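PDB 2C9E: peridinin-chlorophyll A protein from Amphidinium carterae, which probably serves as a water-soluble antenna that captures blue-green sunlight with bound peridinin and chlorophyll a. Local coordinates for residues A[230-235]-A[273-278]; A[46-51]-A[114-119]. One frame throughout, in Å; residues are numbered along the deposited sequence.

Contact 1: residues A[230-235]-A[273-278]; sequences LTMNQN and KMIATA. With PID (peridinin), chain I.
The peptide group joining Met-232 to Asn-233 presents its N-H to Thr-277, and Asn-233 N lies 2.8 Å from Thr-277 OG1 in an almost straight bond (176°). A second flat group, the carbonyl of Met-274, receives the proton of that hydroxyl: Thr-277 OG1 stands 2.9 Å from Met-274 O, tilted 21° out of the carbonyl plane, and Thr-277 N reaches the same oxygen from the same face. The threonine hydroxyl therefore both accepts and donates, tying the end of helix 261-276 to the short link between helices 215-231 and 234-251. A valine here would probably leave the N-H of Asn-233 without its acceptor. Asn-233 itself is the N-cap of helix 234-251. In this all-helical shell around the pigments, the two methionines fill the junction on its inner side. Met-232 runs out extended and crosses Met-274 obliquely, its SD 3.6 Å from Met-274 CG. The bend of Met-274 at chi3 (90°) brings its CE to 3.7 Å from Met-232 CE, while Met-274 SD lies 3.8 Å from peridinin CM6. Ala-278 CB rests 3.8 Å from Met-232 CG, and Phe-283 touches both residues. Thr-231 OG1, hydrogen-bonded to Val-228 O and Asp-279 N, passes Ala-278 CA at 3.5 Å. Gln-234, in the first turn of helix 234-251, donates from NE2 to peridinin O7 at 3.3 Å.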
# COMPACT_ATOMS: atom_id res chain seq x y z
N LEU A 230 4.75 9.98 6.58
CA LEU A 230 5.68 10.15 7.71
C LEU A 230 5.29 11.30 8.66
O LEU A 230 5.73 11.32 9.79
CB LEU A 230 7.12 10.32 7.22
CG LEU A 230 8.07 9.12 7.02
CD1 LEU A 230 7.63 7.87 7.69
CD2 LEU A 230 8.28 8.90 5.57
N THR A 231 4.46 12.24 8.21
CA THR A 231 3.97 13.35 9.06
C THR A 231 2.72 12.95 9.85
O THR A 231 2.28 13.70 10.74
CB THR A 231 3.50 14.59 8.26
OG1 THR A 231 2.33 14.24 7.53
CG2 THR A 231 4.61 15.13 7.32
N MET A 232 2.12 11.81 9.53
CA MET A 232 0.94 11.38 10.28
C MET A 232 1.29 10.74 11.63
O MET A 232 2.38 10.18 11.81
CB MET A 232 0.11 10.35 9.49
CG MET A 232 -0.40 10.85 8.16
SD MET A 232 -1.24 9.57 7.22
CE MET A 232 -2.37 10.65 6.26
N ASN A 233 0.33 10.79 12.54
CA ASN A 233 0.45 10.19 13.85
C ASN A 233 0.34 8.68 13.67
O ASN A 233 -0.69 8.16 13.25
CB ASN A 233 -0.69 10.67 14.74
CG ASN A 233 -0.54 10.20 16.18
OD1 ASN A 233 -0.90 9.07 16.56
ND2 ASN A 233 0.03 11.07 16.98
N GLN A 234 1.41 7.96 14.01
CA GLN A 234 1.40 6.53 13.84
C GLN A 234 0.28 5.75 14.55
O GLN A 234 -0.14 4.72 14.03
CB GLN A 234 2.79 5.95 14.18
CG GLN A 234 3.05 4.54 13.54
CD GLN A 234 3.16 4.58 12.00
OE1 GLN A 234 3.38 5.66 11.43
NE2 GLN A 234 3.04 3.41 11.33
N ASN A 235 -0.22 6.20 15.70
CA ASN A 235 -1.30 5.45 16.36
C ASN A 235 -2.60 5.55 15.54
O ASN A 235 -3.43 4.63 15.51
CB ASN A 235 -1.56 5.96 17.79
CG ASN A 235 -0.42 5.63 18.78
OD1 ASN A 235 0.05 4.48 18.87
ND2 ASN A 235 0.02 6.65 19.53
N LYS A 273 -9.59 11.07 11.21
CA LYS A 273 -8.64 11.30 12.30
C LYS A 273 -7.18 11.17 11.82
O LYS A 273 -6.32 12.01 12.15
CB LYS A 273 -8.90 10.31 13.42
CG LYS A 273 -9.59 10.91 14.57
CD LYS A 273 -11.05 10.64 14.52
CE LYS A 273 -11.32 9.23 14.97
NZ LYS A 273 -11.52 9.09 16.46
N MET A 274 -6.90 10.14 11.01
CA MET A 274 -5.54 10.00 10.54
C MET A 274 -5.17 11.17 9.63
O MET A 274 -4.05 11.70 9.69
CB MET A 274 -5.36 8.68 9.80
CG MET A 274 -3.93 8.40 9.31
SD MET A 274 -3.94 6.84 8.31
CE MET A 274 -4.26 7.49 6.64
N ILE A 275 -6.09 11.61 8.79
CA ILE A 275 -5.73 12.72 7.91
C ILE A 275 -5.59 14.03 8.72
O ILE A 275 -4.83 14.91 8.37
CB ILE A 275 -6.79 12.88 6.78
CG1 ILE A 275 -6.75 11.61 5.89
CG2 ILE A 275 -6.56 14.20 6.00
CD1 ILE A 275 -7.99 11.42 5.10
N ALA A 276 -6.33 14.14 9.82
CA ALA A 276 -6.23 15.35 10.60
C ALA A 276 -4.81 15.52 11.12
O ALA A 276 -4.36 16.64 11.32
CB ALA A 276 -7.22 15.30 11.77
N THR A 277 -4.10 14.42 11.30
CA THR A 277 -2.75 14.46 11.82
C THR A 277 -1.61 14.66 10.82
O THR A 277 -0.44 14.73 11.22
CB THR A 277 -2.50 13.22 12.63
OG1 THR A 277 -2.03 12.16 11.78
CG2 THR A 277 -3.81 12.79 13.26
N ALA A 278 -1.93 14.74 9.53
CA ALA A 278 -0.93 14.96 8.49
C ALA A 278 -0.62 16.43 8.23
O ALA A 278 -1.37 17.34 8.60
CB ALA A 278 -1.44 14.35 7.15
C1 PID I . -10.55 21.61 -4.18
C2 PID I . -11.60 22.68 -4.48
C3 PID I . -12.02 23.41 -3.21
C4 PID I . -12.62 22.38 -2.25
C5 PID I . -11.64 21.30 -1.78
C6 PID I . -10.63 20.86 -2.85
C7 PID I . -10.22 19.52 -2.77
C8 PID I . -8.96 19.02 -2.47
C9 PID I . -8.62 17.67 -2.40
C10 PID I . -9.44 16.57 -2.63
C11 PID I . -7.46 17.18 -1.95
C12 PID I . -7.54 15.85 -1.85
C13 PID I . -6.54 15.03 -1.32
C14 PID I . -6.55 13.64 -1.17
C15 PID I . -5.45 13.04 -0.57
C16 PID I . -5.32 11.67 -0.33
C17 PID I . -4.20 11.17 0.35
C18 PID I . -4.07 9.82 0.64
C19 PID I . -2.98 9.32 1.36
C20 PID I . -2.88 7.96 1.65
C21 PID I . -1.86 7.38 2.40
C22 PID I . -1.87 6.00 2.60
C23 PID I . -1.00 5.31 3.29
C24 PID I . -0.16 4.58 3.98
C25 PID I . -0.34 4.23 5.47
C26 PID I . 0.92 4.61 6.25
C27 PID I . 2.21 4.07 5.62
C28 PID I . 2.32 4.47 4.15
C29 PID I . 1.11 4.02 3.31
C30 PID I . 3.73 4.26 7.48
C31 PID I . 4.89 5.00 8.15
CM1 PID I . -10.01 20.90 -5.43
CM2 PID I . -12.51 20.13 -1.32
CM3 PID I . -10.87 21.83 -0.56
CM4 PID I . -7.78 12.81 -1.56
CM5 PID I . -0.73 8.24 2.97
CM6 PID I . -1.53 4.97 6.08
CM7 PID I . -0.60 2.72 5.60
CM8 PID I . 1.27 4.53 1.88
O1 PID I . -9.62 21.85 -3.12
O2 PID I . -13.03 24.37 -3.54
O3 PID I . -10.54 16.58 -3.18
O4 PID I . -8.77 15.43 -2.27
O5 PID I . 1.03 2.59 3.32
O6 PID I . 3.34 4.71 6.26
O7 PID I . 3.17 3.32 8.05

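Contact 2: residues A[46-51]-A[114-119]; sequences LAVEKL and TAFPES. With CLA (chlorophyll a), chain B.
Part of the wall of a chlorophyll a pocket is built where helix 41-55 meets the loop between helices 106-111 and 119-128. The loop carries a type II beta turn from Phe-116 to Ser-119, with Glu-118 at the N-cap position of the helix that follows, and it places the Phe-116 ring between Ala-47 of helix 41-55 and the phytyl chain of the pigment. Both faces of that ring are covered. On one, the methyl group of Ala-47 makes a CH-pi contact, with CB only 3.3 Å from the ring centroid and 11° off the ring normal, a tight approach consistent with the small side chain of Ala-47. On the opposite face, phytyl atom C5 of the chlorophyll stands 3.7 Å above the ring plane, again over its centre. Phe-116 reaches this place with CG beside its backbone N and anti to the carbonyl carbon (chi1 -76°), while chi2 near 90° sets the ring broadside to both neighbours. Its far end continues along the phytyl chain, CZ lying 3.8 Å from chlorophyll C7. Val-48 CG2 adds a crossing contact 4.1 Å from Phe-116 CE2, and its side chain also touches a second chlorophyll. Two loop carbonyls are held from outside the segments: Ala-115 O accepts from Gln-43 NE2 and Pro-117 O from the Tyr-32 hydroxyl. The apolar seam ends with Ala-115 CB at 4.1 Å from Ala-47 CB and, at its partly exposed end, the aliphatic part of Lys-50, whose CD lies 4.4 Å from Ala-115 CB.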
# COMPACT_ATOMS: atom_id res chain seq x y z
N LEU A 46 -8.96 -11.37 0.95
CA LEU A 46 -8.43 -11.99 2.18
C LEU A 46 -6.92 -11.73 2.26
O LEU A 46 -6.38 -11.44 3.33
CB LEU A 46 -8.67 -13.51 2.18
CG LEU A 46 -8.08 -14.30 3.35
CD1 LEU A 46 -8.53 -13.71 4.73
CD2 LEU A 46 -8.58 -15.75 3.23
N ALA A 47 -6.23 -11.81 1.13
CA ALA A 47 -4.79 -11.56 1.14
C ALA A 47 -4.49 -10.16 1.63
O ALA A 47 -3.57 -9.94 2.39
CB ALA A 47 -4.20 -11.74 -0.25
N VAL A 48 -5.28 -9.20 1.20
CA VAL A 48 -5.03 -7.82 1.62
C VAL A 48 -5.27 -7.71 3.13
O VAL A 48 -4.53 -7.02 3.84
CB VAL A 48 -5.94 -6.88 0.87
CG1 VAL A 48 -5.97 -5.50 1.56
CG2 VAL A 48 -5.46 -6.79 -0.53
N GLU A 49 -6.31 -8.41 3.60
CA GLU A 49 -6.59 -8.43 5.01
C GLU A 49 -5.36 -9.01 5.78
O GLU A 49 -5.00 -8.53 6.85
CB GLU A 49 -7.81 -9.34 5.30
CG GLU A 49 -8.18 -9.35 6.75
CD GLU A 49 -9.11 -10.49 7.14
OE1 GLU A 49 -10.06 -10.80 6.39
OE2 GLU A 49 -8.91 -11.06 8.24
N LYS A 50 -4.74 -10.05 5.25
CA LYS A 50 -3.58 -10.64 5.94
C LYS A 50 -2.40 -9.70 5.86
O LYS A 50 -1.62 -9.56 6.81
CB LYS A 50 -3.26 -12.02 5.34
CG LYS A 50 -4.39 -13.03 5.60
CD LYS A 50 -4.17 -14.32 4.90
CE LYS A 50 -4.93 -15.41 5.60
NZ LYS A 50 -4.69 -15.37 7.11
N LEU A 51 -2.26 -9.04 4.73
CA LEU A 51 -1.15 -8.09 4.59
C LEU A 51 -1.18 -6.97 5.70
O LEU A 51 -0.14 -6.58 6.31
CB LEU A 51 -1.23 -7.47 3.19
CG LEU A 51 -0.14 -6.47 2.81
CD1 LEU A 51 1.19 -7.20 2.64
CD2 LEU A 51 -0.57 -5.73 1.50
N THR A 114 2.02 -17.34 0.09
CA THR A 114 0.98 -18.09 -0.62
C THR A 114 -0.39 -17.44 -0.50
O THR A 114 -1.39 -18.05 -0.89
CB THR A 114 0.87 -19.55 -0.03
OG1 THR A 114 0.47 -19.47 1.35
CG2 THR A 114 2.22 -20.25 -0.04
N ALA A 115 -0.48 -16.24 0.03
CA ALA A 115 -1.77 -15.62 0.19
C ALA A 115 -2.42 -15.00 -1.05
O ALA A 115 -3.63 -15.12 -1.26
CB ALA A 115 -1.69 -14.60 1.31
N PHE A 116 -1.64 -14.34 -1.89
CA PHE A 116 -2.23 -13.71 -3.08
C PHE A 116 -2.49 -14.67 -4.25
O PHE A 116 -1.72 -15.56 -4.50
CB PHE A 116 -1.33 -12.54 -3.56
CG PHE A 116 -1.46 -11.31 -2.71
CD1 PHE A 116 -0.64 -11.14 -1.59
CD2 PHE A 116 -2.49 -10.41 -2.94
CE1 PHE A 116 -0.87 -10.08 -0.71
CE2 PHE A 116 -2.73 -9.36 -2.08
CZ PHE A 116 -1.93 -9.18 -0.96
N PRO A 117 -3.61 -14.51 -4.95
CA PRO A 117 -3.89 -15.42 -6.08
C PRO A 117 -2.92 -15.42 -7.24
O PRO A 117 -2.49 -14.36 -7.73
CB PRO A 117 -5.29 -15.00 -6.54
CG PRO A 117 -5.40 -13.58 -6.07
CD PRO A 117 -4.80 -13.69 -4.67
N GLU A 118 -2.57 -16.62 -7.66
CA GLU A 118 -1.69 -16.85 -8.79
C GLU A 118 -0.36 -16.11 -8.74
O GLU A 118 0.16 -15.63 -9.76
CB GLU A 118 -2.42 -16.49 -10.06
CG GLU A 118 -2.53 -17.66 -10.98
CD GLU A 118 -3.91 -18.28 -10.98
OE1 GLU A 118 -4.81 -17.72 -11.68
OE2 GLU A 118 -4.10 -19.32 -10.29
N SER A 119 0.20 -16.01 -7.55
CA SER A 119 1.48 -15.33 -7.44
C SER A 119 2.58 -16.20 -8.06
O SER A 119 3.67 -15.71 -8.33
CB SER A 119 1.77 -15.02 -5.97
OG SER A 119 2.08 -16.22 -5.32
MG CLA B . 8.54 -3.14 -1.46
CHA CLA B . 8.54 -6.69 -1.42
CHB CLA B . 8.69 -3.26 -4.98
CHC CLA B . 7.49 0.15 -1.72
CHD CLA B . 7.67 -3.20 1.91
NA CLA B . 8.54 -4.80 -2.97
C1A CLA B . 8.65 -6.17 -2.70
C2A CLA B . 8.93 -6.93 -4.00
C3A CLA B . 9.11 -5.84 -5.06
C4A CLA B . 8.75 -4.54 -4.35
CMA CLA B . 10.61 -5.83 -5.57
CAA CLA B . 7.81 -7.86 -4.46
CBA CLA B . 6.48 -7.14 -4.52
CGA CLA B . 5.39 -7.99 -5.12
O1A CLA B . 5.13 -9.08 -4.61
O2A CLA B . 4.69 -7.59 -6.20
NB CLA B . 8.30 -1.76 -3.05
C1B CLA B . 8.48 -2.02 -4.39
C2B CLA B . 8.44 -0.75 -5.10
C3B CLA B . 8.12 0.22 -4.19
C4B CLA B . 7.92 -0.44 -2.91
CMB CLA B . 8.71 -0.45 -6.59
CAB CLA B . 8.12 1.62 -4.66
CBB CLA B . 7.93 2.69 -3.78
NC CLA B . 7.73 -1.78 -0.15
C1C CLA B . 7.41 -0.46 -0.45
C2C CLA B . 7.00 0.22 0.78
C3C CLA B . 7.06 -0.71 1.79
C4C CLA B . 7.54 -1.97 1.22
CMC CLA B . 6.68 1.75 0.92
CAC CLA B . 6.71 -0.41 3.24
CBC CLA B . 7.97 -0.41 4.11
ND CLA B . 8.11 -4.57 -0.05
C1D CLA B . 7.94 -4.45 1.31
C2D CLA B . 8.03 -5.75 1.95
C3D CLA B . 8.25 -6.64 0.95
C4D CLA B . 8.33 -5.90 -0.28
CMD CLA B . 7.90 -6.13 3.43
CAD CLA B . 8.44 -8.03 0.61
OBD CLA B . 8.69 -9.00 1.33
CBD CLA B . 8.32 -8.14 -0.93
CGD CLA B . 9.38 -9.07 -1.47
O1D CLA B . 10.49 -8.62 -1.81
O2D CLA B . 9.09 -10.39 -1.58
CED CLA B . 10.01 -11.35 -1.98
C1 CLA B . 3.44 -8.28 -6.50
C2 CLA B . 2.43 -7.84 -5.56
C3 CLA B . 1.72 -8.63 -4.69
C4 CLA B . 1.89 -10.13 -4.64
C5 CLA B . 0.66 -8.10 -3.75
C6 CLA B . 0.48 -6.56 -3.79
C7 CLA B . -0.69 -6.14 -2.90
C8 CLA B . -0.95 -4.64 -2.92
C9 CLA B . 0.19 -3.87 -2.22
C10 CLA B . -2.33 -4.36 -2.31
C11 CLA B . -2.78 -2.91 -2.46
C12 CLA B . -4.18 -2.57 -1.84
C13 CLA B . -4.55 -1.07 -2.00
C14 CLA B . -5.78 -0.71 -1.19
C15 CLA B . -4.77 -0.73 -3.48
C16 CLA B . -4.99 0.75 -3.73
C17 CLA B . -5.07 1.00 -5.20
C18 CLA B . -5.31 2.46 -5.61
C19 CLA B . -6.68 2.98 -5.23
C20 CLA B . -5.10 2.62 -7.09
O HOH W 1 10.63 -2.53 -1.11

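How the contacts relate
Contacts 1 and 2 lie on opposite sides of the chain's centre, their own centres about 27 Å apart and their nearest atoms about 12 Å apart, so they do not touch. Contact 2 lies in the N-terminal half of the chain and contact 1 in the C-terminal half. What joins them is the pigment cluster between: Val-48 of contact 2 and Met-274 of contact 1 line the same chlorophyll a pocket, each side chain about 4 Å from the pigment, and Leu-51 and Gln-234 share a peridinin pocket. The separate magnesium ion site formed by Ser-71, Asp-75 and Asp-223 is nearer contact 1, with the side chain of Thr-231 about 10 Å from that of Ser-71.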